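PDB 5JJP: nonribosomal peptide synthase from Streptomyces sp. MJ635-86F5, which activates aliphatic beta-amino acids by adenylation, probably at the expense of ATP, as a member of the ANL superfamily of adenylate-forming enzymes. Local coordinates for residues L350-I355 with R432-G437; G378-I383 with G422-R427. One frame throughout, in Å; residues are numbered along the deposited sequence.

Interaction 1. Residues L350-I355 with R432-G437; sequences LERLTI and RLYFCG
Thr354 and Ile355 share one acceptor on the strand, the carbonyl oxygen of Leu433. Thr354 OG1 donates to Leu433 O at 2.7 Å, and Ile355 N donates to the same Leu433 O at 3.0 Å. The two donors arrive from opposite faces of the carbonyl plane, which lets one oxygen accept both. Threonine suits its place because OG1, anti to the backbone N (chi1 -171°), can serve the strand and also bond to Gly356 N in an ST turn. A third polar contact is weaker: Arg352 NE reaches Phe435 O at 3.2 Å, but the N-H points well off line (121°). The extended start of the arginine chain brings CD beside Tyr434 CB, and the bend at chi3 turns NE towards the carbonyl.

The aromatic packing centres on Tyr434. Thr354 CB lies over one face of the ring, 3.5 Å from Tyr434 CE1, while the Tyr426 ring lies offset on the opposite side, the two planes about 5° apart. Tyr434 OH bonds to Asp428. With an alanine in place of Tyr434, Thr354 CB and the Tyr426 ring would probably lose the ring they pack on, and Asp428 its phenol partner.

Apolar contacts fill the inner side. Ile355 CG1 packs 3.7 Å from Leu433 CB, and CG2 lies 4.2 Å from Phe435 CB, as branched and bulky chains suit a site that also receives Ile383 of strand 381-386.

The firm polar grip thus lies at Leu433 O, with the loop's backbone and a side chain both engaged, whereas the exposed Arg352 adds mostly aliphatic packing and a marginal bond.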
loop_
_atom_site.group_PDB
_atom_site.type_symbol
_atom_site.label_atom_id
_atom_site.label_comp_id
_atom_site.label_asym_id
_atom_site.label_seq_id
_atom_site.Cartn_x
_atom_site.Cartn_y
_atom_site.Cartn_z
ATOM N N LEU A 350 17.229 25.688 3.348
ATOM C CA LEU A 350 15.942 25.065 3.045
ATOM C C LEU A 350 15.133 24.764 4.308
ATOM O O LEU A 350 15.603 24.073 5.219
ATOM C CB LEU A 350 16.163 23.772 2.269
ATOM C CG LEU A 350 14.904 23.234 1.595
ATOM C CD1 LEU A 350 14.596 23.995 0.298
ATOM C CD2 LEU A 350 15.100 21.745 1.338
ATOM N N GLU A 351 13.896 25.234 4.336
ATOM C CA GLU A 351 13.064 25.105 5.534
ATOM C C GLU A 351 11.936 24.081 5.417
ATOM O O GLU A 351 11.480 23.542 6.422
ATOM C CB GLU A 351 12.460 26.459 5.861
ATOM C CG GLU A 351 13.445 27.612 5.713
ATOM C CD GLU A 351 12.964 28.864 6.405
ATOM O OE1 GLU A 351 12.688 29.859 5.697
ATOM O OE2 GLU A 351 12.834 28.825 7.654
ATOM N N ARG A 352 11.522 23.803 4.180
ATOM C CA ARG A 352 10.372 22.946 3.883
ATOM C C ARG A 352 10.644 22.151 2.617
ATOM O O ARG A 352 10.901 22.733 1.565
ATOM C CB ARG A 352 9.096 23.780 3.687
ATOM C CG ARG A 352 7.844 22.929 3.539
ATOM C CD ARG A 352 6.573 23.755 3.471
ATOM N NE ARG A 352 6.050 24.129 4.786
ATOM C CZ ARG A 352 6.243 25.293 5.395
ATOM N NH1 ARG A 352 6.971 26.259 4.833
ATOM N NH2 ARG A 352 5.688 25.494 6.581
ATOM N N LEU A 353 10.556 20.828 2.711
ATOM C CA LEU A 353 10.712 19.944 1.551
ATOM C C LEU A 353 9.483 20.056 0.645
ATOM O O LEU A 353 8.354 20.017 1.120
ATOM C CB LEU A 353 10.844 18.518 2.044
ATOM C CG LEU A 353 11.975 17.648 1.520
ATOM C CD1 LEU A 353 13.328 18.292 1.712
ATOM C CD2 LEU A 353 11.904 16.347 2.294
ATOM N N THR A 354 9.686 20.230 -0.649
ATOM C CA THR A 354 8.567 20.243 -1.572
ATOM C C THR A 354 7.882 18.872 -1.679
ATOM O O THR A 354 8.524 17.812 -1.480
ATOM C CB THR A 354 8.986 20.727 -2.982
ATOM O OG1 THR A 354 7.821 20.917 -3.778
ATOM C CG2 THR A 354 9.948 19.745 -3.697
ATOM N N ILE A 355 6.598 18.878 -2.033
ATOM C CA ILE A 355 5.919 17.637 -2.406
ATOM C C ILE A 355 5.768 17.541 -3.922
ATOM O O ILE A 355 5.164 16.608 -4.439
ATOM C CB ILE A 355 4.558 17.469 -1.670
ATOM C CG1 ILE A 355 3.613 18.630 -1.961
ATOM C CG2 ILE A 355 4.780 17.369 -0.167
ATOM C CD1 ILE A 355 2.207 18.459 -1.412
ATOM N N ARG A 432 5.355 23.572 -8.301
ATOM C CA ARG A 432 5.469 22.563 -7.264
ATOM C C ARG A 432 4.703 23.001 -6.023
ATOM O O ARG A 432 4.642 24.192 -5.706
ATOM C CB ARG A 432 6.946 22.305 -6.923
ATOM C CG ARG A 432 7.750 21.780 -8.107
ATOM C CD ARG A 432 9.147 21.340 -7.691
ATOM N NE ARG A 432 9.744 20.446 -8.690
ATOM C CZ ARG A 432 10.368 20.844 -9.806
ATOM N NH1 ARG A 432 10.493 22.148 -10.108
ATOM N NH2 ARG A 432 10.863 19.930 -10.636
ATOM N N LEU A 433 4.167 22.038 -5.289
ATOM C CA LEU A 433 3.467 22.350 -4.070
ATOM C C LEU A 433 4.322 22.175 -2.838
ATOM O O LEU A 433 5.345 21.479 -2.851
ATOM C CB LEU A 433 2.200 21.483 -3.940
ATOM C CG LEU A 433 1.238 21.509 -5.114
ATOM C CD1 LEU A 433 -0.029 20.744 -4.789
ATOM C CD2 LEU A 433 0.913 22.943 -5.492
ATOM N N TYR A 434 3.854 22.791 -1.761
ATOM C CA TYR A 434 4.505 22.718 -0.424
ATOM C C TYR A 434 3.412 22.519 0.617
ATOM O O TYR A 434 2.514 23.346 0.771
ATOM C CB TYR A 434 5.350 23.994 -0.133
ATOM C CG TYR A 434 6.497 24.173 -1.130
ATOM C CD1 TYR A 434 7.812 23.864 -0.801
ATOM C CD2 TYR A 434 6.240 24.606 -2.409
ATOM C CE1 TYR A 434 8.846 23.991 -1.730
ATOM C CE2 TYR A 434 7.245 24.723 -3.338
ATOM C CZ TYR A 434 8.544 24.435 -2.996
ATOM O OH TYR A 434 9.496 24.573 -3.965
ATOM N N PHE A 435 3.493 21.409 1.322
ATOM C CA PHE A 435 2.490 21.039 2.295
ATOM C C PHE A 435 2.494 21.965 3.508
ATOM O O PHE A 435 3.534 22.202 4.071
ATOM C CB PHE A 435 2.753 19.588 2.719
ATOM C CG PHE A 435 1.813 19.078 3.780
ATOM C CD1 PHE A 435 0.476 18.857 3.493
ATOM C CD2 PHE A 435 2.267 18.831 5.060
ATOM C CE1 PHE A 435 -0.385 18.384 4.460
ATOM C CE2 PHE A 435 1.410 18.365 6.037
ATOM C CZ PHE A 435 0.083 18.135 5.735
ATOM N N CYS A 436 1.318 22.441 3.919
ATOM C CA CYS A 436 1.166 23.369 5.065
ATOM C C CYS A 436 0.227 22.893 6.185
ATOM O O CYS A 436 -0.129 23.677 7.048
ATOM C CB CYS A 436 0.622 24.711 4.573
ATOM S SG CYS A 436 1.788 25.526 3.511
ATOM N N GLY A 437 -0.163 21.626 6.169
ATOM C CA GLY A 437 -1.025 21.079 7.202
ATOM C C GLY A 437 -2.433 20.773 6.715
ATOM O O GLY A 437 -2.797 21.054 5.589
#

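Interaction 2. Residues G378-I383 with G422-R427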
loop_
_atom_site.group_PDB
_atom_site.type_symbol
_atom_site.label_atom_id
_atom_site.label_comp_id
_atom_site.label_asym_id
_atom_site.label_seq_id
_atom_site.Cartn_x
_atom_site.Cartn_y
_atom_site.Cartn_z
ATOM N N GLY A 378 2.775 31.131 -3.743
ATOM C CA GLY A 378 2.891 31.551 -2.368
ATOM C C GLY A 378 1.590 31.595 -1.586
ATOM O O GLY A 378 1.595 31.622 -0.351
ATOM N N VAL A 379 0.458 31.521 -2.270
ATOM C CA VAL A 379 -0.821 31.634 -1.593
ATOM C C VAL A 379 -1.363 30.231 -1.287
ATOM O O VAL A 379 -1.462 29.368 -2.178
ATOM C CB VAL A 379 -1.843 32.430 -2.439
ATOM C CG1 VAL A 379 -3.226 32.402 -1.778
ATOM C CG2 VAL A 379 -1.369 33.863 -2.633
ATOM N N VAL A 380 -1.714 30.030 -0.024
ATOM C CA VAL A 380 -2.168 28.768 0.465
ATOM C C VAL A 380 -3.602 28.480 0.050
ATOM O O VAL A 380 -4.456 29.344 0.143
ATOM C CB VAL A 380 -2.086 28.733 2.007
ATOM C CG1 VAL A 380 -2.875 27.553 2.590
ATOM C CG2 VAL A 380 -0.640 28.666 2.444
ATOM N N GLY A 381 -3.857 27.241 -0.367
ATOM C CA GLY A 381 -5.212 26.738 -0.687
ATOM C C GLY A 381 -5.259 25.242 -0.401
ATOM O O GLY A 381 -4.293 24.687 0.120
ATOM N N GLU A 382 -6.379 24.609 -0.740
ATOM C CA GLU A 382 -6.571 23.175 -0.510
ATOM C C GLU A 382 -6.165 22.374 -1.739
ATOM O O GLU A 382 -6.496 22.764 -2.869
ATOM C CB GLU A 382 -8.029 22.864 -0.226
ATOM C CG GLU A 382 -8.257 21.395 0.060
ATOM C CD GLU A 382 -9.695 21.077 0.440
ATOM O OE1 GLU A 382 -10.571 21.946 0.220
ATOM O OE2 GLU A 382 -9.931 19.932 0.877
ATOM N N ILE A 383 -5.419 21.284 -1.523
ATOM C CA ILE A 383 -4.999 20.424 -2.666
ATOM C C ILE A 383 -6.185 19.597 -3.131
ATOM O O ILE A 383 -6.809 18.946 -2.318
ATOM C CB ILE A 383 -3.844 19.452 -2.337
ATOM C CG1 ILE A 383 -2.596 20.207 -1.906
ATOM C CG2 ILE A 383 -3.497 18.598 -3.546
ATOM C CD1 ILE A 383 -1.579 19.322 -1.190
ATOM N N GLY A 422 -8.280 17.653 1.761
ATOM C CA GLY A 422 -8.217 18.202 3.116
ATOM C C GLY A 422 -6.834 18.700 3.481
ATOM O O GLY A 422 -6.586 19.018 4.640
ATOM N N ASP A 423 -5.901 18.722 2.537
ATOM C CA ASP A 423 -4.561 19.245 2.803
ATOM C C ASP A 423 -4.431 20.691 2.294
ATOM O O ASP A 423 -4.902 21.016 1.204
ATOM C CB ASP A 423 -3.483 18.384 2.104
ATOM C CG ASP A 423 -3.390 16.983 2.638
ATOM O OD1 ASP A 423 -3.660 16.774 3.845
ATOM O OD2 ASP A 423 -3.014 16.071 1.852
ATOM N N LEU A 424 -3.725 21.532 3.061
ATOM C CA LEU A 424 -3.389 22.877 2.639
ATOM C C LEU A 424 -1.983 22.919 2.052
ATOM O O LEU A 424 -1.110 22.140 2.440
ATOM C CB LEU A 424 -3.431 23.794 3.825
ATOM C CG LEU A 424 -4.806 23.930 4.494
ATOM C CD1 LEU A 424 -4.694 24.830 5.709
ATOM C CD2 LEU A 424 -5.797 24.517 3.516
ATOM N N ALA A 425 -1.782 23.795 1.084
ATOM C CA ALA A 425 -0.485 23.945 0.472
ATOM C C ALA A 425 -0.433 25.210 -0.375
ATOM O O ALA A 425 -1.449 25.781 -0.712
ATOM C CB ALA A 425 -0.150 22.712 -0.398
ATOM N N TYR A 426 0.770 25.623 -0.721
ATOM C CA TYR A 426 0.969 26.687 -1.692
ATOM C C TYR A 426 1.884 26.146 -2.765
ATOM O O TYR A 426 2.539 25.094 -2.595
ATOM C CB TYR A 426 1.590 27.971 -1.069
ATOM C CG TYR A 426 2.979 27.763 -0.490
ATOM C CD1 TYR A 426 3.153 27.481 0.879
ATOM C CD2 TYR A 426 4.108 27.803 -1.300
ATOM C CE1 TYR A 426 4.422 27.246 1.424
ATOM C CE2 TYR A 426 5.388 27.572 -0.755
ATOM C CZ TYR A 426 5.524 27.293 0.610
ATOM O OH TYR A 426 6.763 27.057 1.157
ATOM N N ARG A 427 1.931 26.904 -3.855
ATOM C CA ARG A 427 2.642 26.563 -5.069
ATOM C C ARG A 427 3.844 27.513 -5.202
ATOM O O ARG A 427 3.755 28.662 -4.805
ATOM C CB ARG A 427 1.652 26.755 -6.222
ATOM C CG ARG A 427 2.030 26.089 -7.536
ATOM C CD ARG A 427 1.337 26.765 -8.722
ATOM N NE ARG A 427 -0.102 26.865 -8.519
ATOM C CZ ARG A 427 -0.806 27.991 -8.478
ATOM N NH1 ARG A 427 -0.234 29.186 -8.646
ATOM N NH2 ARG A 427 -2.116 27.921 -8.272
HETATM O O HOH W 1 0.138 29.154 -3.964
#
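Gly381 and Ala425 form an antiparallel hydrogen-bonded pair at the tight centre of this contact: Gly381 N to Ala425 O and Ala425 N to Gly381 O both measure 2.8 Å. Ile383 N continues the ladder to Asp423 O, also at 2.8 Å. On Ala425's face of the sheet, Ile383 CD1 lies 3.8 Å from Ala425 CB; alanine is small enough to let the isoleucine lie across it, and Met364, Val366 and Leu433 pack on the isoleucine too.

Glu382 extends from this region with CG anti to the backbone N (chi1 -178°), which carries its carboxylate to the corner of the chain. OE2 accepts from Gly422 N at 2.9 Å through its anti lone pair, and OE1 pairs with Arg420. Gly422 turns that corner with phi of +75°, which residues with a side chain adopt less readily.

The other end is looser and faces solvent. Gly378 N still bonds to Arg427 O, but between them and the ladder a water accepts from Arg427 N (2.9 Å), and exposed Val380 merely brushes Leu424 CB with CG1, 4.0 Å away.

The contact is thus held chiefly by backbone hydrogen bonds, and the buried glutamate's charge is likely to be balanced by Arg420.

From the N terminus, the chain leaves strand 338-341 and enters the loop of residues 350-355, then forms strand 363-367 of the antiparallel sheet before reaching 378-383. Interaction 2 closes first, when 422-427 returns against 378-383 after 38 intervening residues. A short turn later 432-437 comes back to 350-355; 76 residues separate the two segments of interaction 1, which encloses interaction 2 without crossing it. The centres lie about 10 Å apart. Strands 417-427 and 433-438 are joined as a hairpin, with a probable hydrogen bond from Tyr434 N to Tyr426 O. Together the contacts build one side of the antiparallel sheet and attach to it the loop, which also bonds through Ile355 to Ser338 on the six-stranded sheet.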